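Exocyst complex component EXO70 (Saccharomyces cerevisiae, PDB 2B1E) serves in the exocyst complex, which tethers secretory vesicles to sites of exocytosis, and contributes to assembly of that complex. Local coordinates at residues Lys479-Phe493 / Tyr530-Lys542. Residues are numbered along the deposited sequence; the frame is centred on the assembly and turned at random.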
# COMPACT_ATOMS: atom_id res chain seq x y z
N LYS A 479 22.10 63.18 -29.07
CA LYS A 479 20.85 62.54 -29.48
C LYS A 479 20.81 62.41 -31.01
O LYS A 479 20.86 63.40 -31.73
CB LYS A 479 19.66 63.37 -28.99
CG LYS A 479 18.27 62.79 -29.28
CD LYS A 479 17.99 61.53 -28.47
CE LYS A 479 16.62 60.91 -28.81
NZ LYS A 479 15.44 61.67 -28.29
N SER A 480 20.68 61.18 -31.49
CA SER A 480 20.66 60.89 -32.92
C SER A 480 19.73 61.69 -33.83
O SER A 480 18.58 61.97 -33.50
CB SER A 480 20.40 59.39 -33.13
OG SER A 480 20.45 59.05 -34.51
N LYS A 481 20.26 62.05 -34.99
CA LYS A 481 19.54 62.78 -36.04
C LYS A 481 19.66 61.96 -37.32
O LYS A 481 19.37 62.44 -38.41
CB LYS A 481 20.14 64.17 -36.27
CG LYS A 481 19.44 65.29 -35.54
CD LYS A 481 19.54 65.14 -34.04
CE LYS A 481 18.95 66.36 -33.35
NZ LYS A 481 19.20 66.34 -31.89
N ASP A 482 20.12 60.72 -37.17
CA ASP A 482 20.32 59.79 -38.28
C ASP A 482 18.99 59.12 -38.57
O ASP A 482 18.71 58.03 -38.08
CB ASP A 482 21.35 58.73 -37.88
CG ASP A 482 21.89 57.95 -39.06
OD1 ASP A 482 21.11 57.66 -39.99
OD2 ASP A 482 23.09 57.60 -39.04
N LYS A 483 18.17 59.78 -39.38
CA LYS A 483 16.85 59.27 -39.72
C LYS A 483 16.88 57.83 -40.24
O LYS A 483 16.03 57.02 -39.88
CB LYS A 483 16.20 60.18 -40.75
CG LYS A 483 15.95 61.59 -40.25
CD LYS A 483 15.28 62.43 -41.31
CE LYS A 483 14.90 63.80 -40.77
NZ LYS A 483 14.06 64.55 -41.75
N GLU A 484 17.87 57.53 -41.07
CA GLU A 484 18.00 56.20 -41.65
C GLU A 484 18.28 55.11 -40.63
O GLU A 484 17.71 54.03 -40.73
CB GLU A 484 19.10 56.18 -42.71
CG GLU A 484 18.63 56.68 -44.06
CD GLU A 484 17.40 55.94 -44.54
OE1 GLU A 484 17.46 54.69 -44.63
OE2 GLU A 484 16.37 56.60 -44.82
N GLN A 485 19.16 55.39 -39.67
CA GLN A 485 19.49 54.39 -38.66
C GLN A 485 18.33 54.19 -37.69
O GLN A 485 18.14 53.11 -37.13
CB GLN A 485 20.75 54.83 -37.88
CG GLN A 485 21.33 53.74 -36.98
CD GLN A 485 21.78 52.51 -37.76
OE1 GLN A 485 20.97 51.82 -38.36
NE2 GLN A 485 23.08 52.25 -37.74
N ILE A 486 17.55 55.25 -37.49
CA ILE A 486 16.40 55.17 -36.60
C ILE A 486 15.28 54.35 -37.24
O ILE A 486 14.70 53.48 -36.59
CB ILE A 486 15.91 56.58 -36.23
CG1 ILE A 486 17.00 57.28 -35.42
CG2 ILE A 486 14.61 56.49 -35.41
CD1 ILE A 486 16.81 58.76 -35.26
N LYS A 487 14.95 54.61 -38.50
CA LYS A 487 13.90 53.84 -39.15
C LYS A 487 14.29 52.36 -39.13
O LYS A 487 13.46 51.49 -38.93
CB LYS A 487 13.67 54.29 -40.59
CG LYS A 487 13.00 55.65 -40.71
CD LYS A 487 12.56 55.92 -42.14
CE LYS A 487 13.74 55.94 -43.10
NZ LYS A 487 14.74 56.98 -42.72
N GLU A 488 15.57 52.10 -39.35
CA GLU A 488 16.06 50.74 -39.35
C GLU A 488 15.80 50.08 -38.00
O GLU A 488 15.48 48.89 -37.95
CB GLU A 488 17.55 50.70 -39.67
CG GLU A 488 18.12 49.29 -39.68
CD GLU A 488 17.58 48.44 -40.81
OE1 GLU A 488 17.68 47.19 -40.72
OE2 GLU A 488 17.05 49.01 -41.79
N LYS A 489 15.92 50.83 -36.91
CA LYS A 489 15.67 50.23 -35.60
C LYS A 489 14.20 49.82 -35.49
O LYS A 489 13.90 48.77 -34.93
CB LYS A 489 16.01 51.19 -34.46
CG LYS A 489 17.51 51.45 -34.29
CD LYS A 489 17.77 52.30 -33.05
CE LYS A 489 19.16 52.93 -33.10
NZ LYS A 489 20.24 51.91 -33.21
N PHE A 490 13.30 50.65 -36.01
CA PHE A 490 11.88 50.33 -35.95
C PHE A 490 11.58 49.15 -36.87
O PHE A 490 10.82 48.24 -36.53
CB PHE A 490 11.04 51.53 -36.38
CG PHE A 490 10.81 52.53 -35.29
CD1 PHE A 490 9.74 52.39 -34.41
CD2 PHE A 490 11.67 53.62 -35.14
CE1 PHE A 490 9.52 53.33 -33.39
CE2 PHE A 490 11.46 54.56 -34.13
CZ PHE A 490 10.38 54.42 -33.25
N ARG A 491 12.19 49.18 -38.05
CA ARG A 491 12.01 48.12 -39.03
C ARG A 491 12.35 46.76 -38.43
O ARG A 491 11.51 45.85 -38.42
CB ARG A 491 12.90 48.42 -40.25
CG ARG A 491 12.81 47.44 -41.40
CD ARG A 491 13.68 47.93 -42.57
NE ARG A 491 13.23 49.24 -43.05
CZ ARG A 491 13.96 50.35 -43.06
NH1 ARG A 491 15.21 50.33 -42.61
NH2 ARG A 491 13.44 51.48 -43.50
N LYS A 492 13.56 46.61 -37.90
CA LYS A 492 13.95 45.34 -37.31
C LYS A 492 12.98 44.91 -36.21
O LYS A 492 12.63 43.74 -36.10
CB LYS A 492 15.37 45.42 -36.75
CG LYS A 492 16.46 45.60 -37.83
CD LYS A 492 17.83 45.84 -37.19
CE LYS A 492 18.88 46.23 -38.24
NZ LYS A 492 20.20 46.57 -37.63
N PHE A 493 12.53 45.86 -35.39
CA PHE A 493 11.58 45.50 -34.35
C PHE A 493 10.29 45.00 -34.99
O PHE A 493 9.75 43.97 -34.59
CB PHE A 493 11.26 46.69 -33.45
CG PHE A 493 10.16 46.41 -32.46
CD1 PHE A 493 10.40 45.62 -31.34
CD2 PHE A 493 8.87 46.89 -32.69
CE1 PHE A 493 9.36 45.30 -30.47
CE2 PHE A 493 7.83 46.57 -31.83
CZ PHE A 493 8.07 45.77 -30.71
N TYR A 530 8.12 49.39 -25.67
CA TYR A 530 7.80 50.04 -26.93
C TYR A 530 7.36 51.49 -26.75
O TYR A 530 7.70 52.35 -27.58
CB TYR A 530 6.72 49.27 -27.70
CG TYR A 530 6.58 49.78 -29.12
CD1 TYR A 530 7.59 49.55 -30.06
CD2 TYR A 530 5.50 50.57 -29.49
CE1 TYR A 530 7.53 50.10 -31.34
CE2 TYR A 530 5.42 51.14 -30.76
CZ TYR A 530 6.44 50.90 -31.68
OH TYR A 530 6.41 51.50 -32.91
N GLU A 531 6.60 51.78 -25.70
CA GLU A 531 6.16 53.14 -25.46
C GLU A 531 7.37 54.05 -25.24
O GLU A 531 7.40 55.18 -25.74
CB GLU A 531 5.22 53.21 -24.25
CG GLU A 531 3.94 52.42 -24.47
CD GLU A 531 2.90 52.65 -23.40
OE1 GLU A 531 3.20 52.41 -22.21
OE2 GLU A 531 1.78 53.08 -23.76
N ARG A 532 8.36 53.56 -24.50
CA ARG A 532 9.57 54.33 -24.23
C ARG A 532 10.40 54.52 -25.50
O ARG A 532 10.95 55.60 -25.75
CB ARG A 532 10.40 53.62 -23.15
CG ARG A 532 9.75 53.65 -21.78
CD ARG A 532 10.32 52.60 -20.84
NE ARG A 532 9.59 52.65 -19.58
CZ ARG A 532 9.38 51.60 -18.79
NH1 ARG A 532 9.85 50.41 -19.12
NH2 ARG A 532 8.68 51.75 -17.68
N PHE A 533 10.51 53.45 -26.28
CA PHE A 533 11.26 53.47 -27.54
C PHE A 533 10.61 54.44 -28.53
O PHE A 533 11.28 55.28 -29.15
CB PHE A 533 11.29 52.04 -28.11
CG PHE A 533 11.86 51.94 -29.50
CD1 PHE A 533 13.15 52.37 -29.77
CD2 PHE A 533 11.11 51.36 -30.52
CE1 PHE A 533 13.70 52.22 -31.05
CE2 PHE A 533 11.64 51.20 -31.79
CZ PHE A 533 12.94 51.63 -32.06
N TYR A 534 9.30 54.32 -28.68
CA TYR A 534 8.53 55.17 -29.59
C TYR A 534 8.65 56.63 -29.14
O TYR A 534 8.88 57.52 -29.95
CB TYR A 534 7.06 54.74 -29.58
CG TYR A 534 6.13 55.60 -30.42
CD1 TYR A 534 5.91 55.33 -31.77
CD2 TYR A 534 5.44 56.67 -29.84
CE1 TYR A 534 5.01 56.10 -32.53
CE2 TYR A 534 4.55 57.44 -30.59
CZ TYR A 534 4.33 57.15 -31.92
OH TYR A 534 3.44 57.91 -32.64
N SER A 535 8.50 56.87 -27.85
CA SER A 535 8.59 58.23 -27.33
C SER A 535 9.98 58.82 -27.52
O SER A 535 10.14 60.01 -27.78
CB SER A 535 8.22 58.24 -25.85
OG SER A 535 8.32 59.55 -25.31
N ARG A 536 11.00 57.98 -27.41
CA ARG A 536 12.37 58.43 -27.56
C ARG A 536 12.72 58.85 -28.99
O ARG A 536 13.50 59.79 -29.20
CB ARG A 536 13.32 57.31 -27.10
CG ARG A 536 14.80 57.67 -27.10
CD ARG A 536 15.71 56.48 -26.73
NE ARG A 536 15.67 56.14 -25.31
CZ ARG A 536 14.91 55.19 -24.77
NH1 ARG A 536 14.10 54.46 -25.53
NH2 ARG A 536 14.96 54.96 -23.46
N TYR A 537 12.12 58.19 -29.97
CA TYR A 537 12.44 58.48 -31.36
C TYR A 537 11.35 59.01 -32.30
O TYR A 537 11.64 59.34 -33.45
CB TYR A 537 13.02 57.23 -32.01
CG TYR A 537 14.31 56.75 -31.41
CD1 TYR A 537 14.35 55.55 -30.69
CD2 TYR A 537 15.50 57.45 -31.60
CE1 TYR A 537 15.57 55.05 -30.20
CE2 TYR A 537 16.69 56.98 -31.10
CZ TYR A 537 16.73 55.78 -30.41
OH TYR A 537 17.95 55.31 -29.96
N LYS A 538 10.11 59.08 -31.84
CA LYS A 538 9.03 59.52 -32.71
C LYS A 538 9.27 60.88 -33.35
O LYS A 538 8.97 61.09 -34.53
CB LYS A 538 7.70 59.54 -31.94
CG LYS A 538 7.66 60.55 -30.82
CD LYS A 538 6.28 60.61 -30.17
CE LYS A 538 5.26 61.28 -31.10
NZ LYS A 538 5.51 62.74 -31.24
N ASP A 539 9.84 61.81 -32.59
CA ASP A 539 10.06 63.14 -33.14
C ASP A 539 11.29 63.29 -34.02
O ASP A 539 11.75 64.40 -34.26
CB ASP A 539 10.08 64.17 -32.01
CG ASP A 539 8.71 64.36 -31.39
OD1 ASP A 539 7.72 64.34 -32.15
OD2 ASP A 539 8.62 64.53 -30.15
N SER A 540 11.83 62.17 -34.50
CA SER A 540 12.98 62.21 -35.40
C SER A 540 12.44 62.52 -36.79
O SER A 540 13.20 62.91 -37.68
CB SER A 540 13.71 60.87 -35.42
OG SER A 540 14.20 60.51 -34.14
N PHE A 541 11.13 62.37 -36.97
CA PHE A 541 10.49 62.60 -38.27
C PHE A 541 9.43 63.72 -38.19
O PHE A 541 8.87 63.97 -37.12
CB PHE A 541 9.82 61.30 -38.74
CG PHE A 541 10.71 60.10 -38.61
CD1 PHE A 541 11.77 59.91 -39.48
CD2 PHE A 541 10.50 59.18 -37.59
CE1 PHE A 541 12.62 58.83 -39.34
CE2 PHE A 541 11.35 58.09 -37.43
CZ PHE A 541 12.41 57.91 -38.31
N LYS A 542 9.17 64.40 -39.30
CA LYS A 542 8.16 65.46 -39.29
C LYS A 542 6.76 64.87 -39.10
O LYS A 542 5.93 65.43 -38.38
CB LYS A 542 8.20 66.28 -40.58
CG LYS A 542 7.10 67.33 -40.67
CD LYS A 542 7.66 68.72 -40.91
CE LYS A 542 8.36 68.82 -42.25
NZ LYS A 542 8.97 70.17 -42.45
O HOH W 1 16.09 61.18 -32.39
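Phe490 plugs into helix 512-537 at the heart of an antiparallel helix-helix contact near the far C-terminal end of this elongated, all-helical chain. The segments 483-493 and 530-537 run at 161° to each other, their axes 11.6 Å apart at closest, a wide spacing filled largely by aromatic side chains. Phe490 is a knob in a hole made by Tyr530, Phe533, Tyr534 and Tyr537. Phe533 lies over one face of its ring, CE2 to Phe490 CE1 3.4 Å, with the two planes inclined at 32°. The hydroxyl of Tyr530, which is hydrogen-bonded to Tyr550 O, meets the Phe490 ring at its edge, and Tyr537 CB also sits against the rim. With an alanine here the hole would probably be left unfilled and the Phe533 ring would lose the cover on one of its faces. One turn further on, the Phe493 and Tyr530 rings lie nearly parallel but slid apart, centroids 5.1 Å from each other.

Toward the start of helix 483-504, Ile486 splits its branches: chi1 near -65° turns CG2 anti to the backbone N, where it packs on Tyr537 CB at 3.8 Å and also reaches Phe541 CZ, while CD1 runs to Ser540. Beyond the end of helix 512-537, Phe541 reaches helix 483-504, its CZ 3.3 Å from Lys487 CG, and its ring stacks with His547. Polar links finish this end. Lys479 NZ donates to Arg536 O (2.9 Å), lying in the carbonyl plane, and one water donates to both Ser480 O and Ser540 OG.

Leu467 and Val471 of helix 440-473 pack against Phe533, while Pro552 and Leu555 of helix 552-563 touch Tyr530. The whole is an antiparallel helix pair with Phe490 as a single knob set in a hole, inside the C-terminal helical bundle of Exo70, part of the rod of stacked helices characteristic of this exocyst subunit.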